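Local coordinates for cell division protein FtsZ 1 (Methanocaldococcus jannaschii, PDB 2VAP) that binds GTP and, as an FtsZ, probably hydrolyses it while polymerising into the ring that organises cell division, at residues 186-191 and 247-252. Sequence-based numbering, arbitrary orientation.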
loop_
_atom_site.group_PDB
_atom_site.type_symbol
_atom_site.label_atom_id
_atom_site.label_comp_id
_atom_site.label_asym_id
_atom_site.label_seq_id
_atom_site.Cartn_x
_atom_site.Cartn_y
_atom_site.Cartn_z
ATOM N N THR A 186 -5.155 9.060 0.577
ATOM C CA THR A 186 -4.903 8.352 -0.675
ATOM C C THR A 186 -5.431 6.927 -0.540
ATOM O O THR A 186 -5.180 6.255 0.464
ATOM C CB THR A 186 -3.400 8.336 -1.041
ATOM O OG1 THR A 186 -2.930 9.678 -1.190
ATOM C CG2 THR A 186 -3.158 7.588 -2.351
ATOM N N LEU A 187 -6.177 6.488 -1.550
ATOM C CA LEU A 187 -6.721 5.138 -1.596
ATOM C C LEU A 187 -6.100 4.380 -2.768
ATOM O O LEU A 187 -6.492 4.566 -3.925
ATOM C CB LEU A 187 -8.253 5.184 -1.695
ATOM C CG LEU A 187 -9.085 3.908 -1.898
ATOM C CD1 LEU A 187 -8.814 2.856 -0.831
ATOM C CD2 LEU A 187 -10.566 4.257 -1.938
ATOM N N VAL A 188 -5.112 3.545 -2.458
ATOM C CA VAL A 188 -4.432 2.742 -3.468
ATOM C C VAL A 188 -5.204 1.442 -3.658
ATOM O O VAL A 188 -5.318 0.638 -2.730
ATOM C CB VAL A 188 -2.961 2.439 -3.079
ATOM C CG1 VAL A 188 -2.258 1.691 -4.196
ATOM C CG2 VAL A 188 -2.207 3.724 -2.742
ATOM N N VAL A 189 -5.739 1.252 -4.861
ATOM C CA VAL A 189 -6.548 0.074 -5.171
ATOM C C VAL A 189 -5.851 -0.839 -6.185
ATOM O O VAL A 189 -5.401 -0.388 -7.242
ATOM C CB VAL A 189 -7.994 0.465 -5.627
ATOM C CG1 VAL A 189 -7.979 1.303 -6.908
ATOM C CG2 VAL A 189 -8.873 -0.773 -5.787
ATOM N N ILE A 190 -5.757 -2.120 -5.836
ATOM C CA ILE A 190 -5.156 -3.133 -6.699
ATOM C C ILE A 190 -6.227 -4.143 -7.117
ATOM O O ILE A 190 -6.706 -4.916 -6.288
ATOM C CB ILE A 190 -3.985 -3.868 -5.991
ATOM C CG1 ILE A 190 -2.922 -2.869 -5.519
ATOM C CG2 ILE A 190 -3.370 -4.928 -6.913
ATOM C CD1 ILE A 190 -2.012 -3.401 -4.420
ATOM N N PRO A 191 -6.616 -4.132 -8.405
ATOM C CA PRO A 191 -7.606 -5.110 -8.851
ATOM C C PRO A 191 -6.956 -6.468 -9.121
ATOM O O PRO A 191 -6.212 -6.616 -10.096
ATOM C CB PRO A 191 -8.169 -4.487 -10.134
ATOM C CG PRO A 191 -7.117 -3.539 -10.618
ATOM C CD PRO A 191 -6.170 -3.241 -9.493
ATOM N N GLY A 247 -6.399 11.133 -3.457
ATOM C CA GLY A 247 -7.661 10.581 -3.946
ATOM C C GLY A 247 -7.566 9.096 -4.230
ATOM O O GLY A 247 -7.165 8.319 -3.364
ATOM N N LEU A 248 -7.933 8.709 -5.448
ATOM C CA LEU A 248 -7.804 7.324 -5.889
ATOM C C LEU A 248 -6.451 7.112 -6.557
ATOM O O LEU A 248 -6.002 7.944 -7.350
ATOM C CB LEU A 248 -8.942 6.947 -6.844
ATOM C CG LEU A 248 -9.121 5.464 -7.192
ATOM C CD1 LEU A 248 -9.645 4.665 -6.003
ATOM C CD2 LEU A 248 -10.048 5.310 -8.384
ATOM N N ALA A 249 -5.805 5.999 -6.221
ATOM C CA ALA A 249 -4.489 5.670 -6.756
ATOM C C ALA A 249 -4.416 4.223 -7.228
ATOM O O ALA A 249 -5.135 3.357 -6.725
ATOM C CB ALA A 249 -3.410 5.945 -5.718
ATOM N N MET A 250 -3.550 3.977 -8.208
ATOM C CA MET A 250 -3.287 2.628 -8.708
ATOM C C MET A 250 -1.788 2.430 -8.906
ATOM O O MET A 250 -1.035 3.405 -9.007
ATOM C CB MET A 250 -4.044 2.368 -10.014
ATOM C CG MET A 250 -5.549 2.242 -9.837
ATOM S SD MET A 250 -6.417 2.004 -11.396
ATOM C CE MET A 250 -8.111 2.252 -10.877
ATOM N N ILE A 251 -1.356 1.172 -8.956
ATOM C CA ILE A 251 0.072 0.861 -9.044
ATOM C C ILE A 251 0.482 0.210 -10.361
ATOM O O ILE A 251 -0.334 -0.403 -11.053
ATOM C CB ILE A 251 0.567 -0.019 -7.853
ATOM C CG1 ILE A 251 0.013 -1.449 -7.946
ATOM C CG2 ILE A 251 0.227 0.638 -6.515
ATOM C CD1 ILE A 251 0.718 -2.452 -7.039
ATOM N N GLY A 252 1.759 0.369 -10.694
ATOM C CA GLY A 252 2.391 -0.340 -11.796
ATOM C C GLY A 252 3.728 -0.876 -11.323
ATOM O O GLY A 252 4.504 -0.151 -10.693
HETATM O O HOH W 1 -3.320 -0.931 -9.043
#
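Leu187 and Ala249 lie at the centre of a short parallel pairing between strand 186-191 and residues 247-249. Leu187 N donates to Gly247 O (2.8 Å), Leu187 O accepts from Ala249 N, and Val189 N donates to Ala249 O. The strands, inclined at 50°, then diverge, and one water fills in for the next direct bond, donating to Val189 O (2.8 Å) and accepting from Ile251 N. Ile251 makes the apolar link where the strands part. From its CB, CG2 meets Val188 CG1 at 3.6 Å, the two side chains crossing at about a right angle; CG1, set between the backbone N and carbonyl carbon (chi1 70°), passes Ile190 CG1 at 4.1 Å; and CD1 ends 3.9 Å from Ile190 CD1. Cutting this side chain back to an alanine is likely to leave Val188 CG1 and Ile190 CD1 without their mate across the divide. Ile190 and Ile251 both pack on Val214 and Ala218 of helix 204-227. On the other face, Val189 CG1 lies 3.9 Å from both Leu248 CD1 and Met250 CG. Strand 186-191 is the last strand of the six-stranded parallel GTPase sheet, and strand 249-256 edges the C-terminal sheet; their brief pairing beside helix 204-227 is part of the interdomain junction of the tubulin/FtsZ fold.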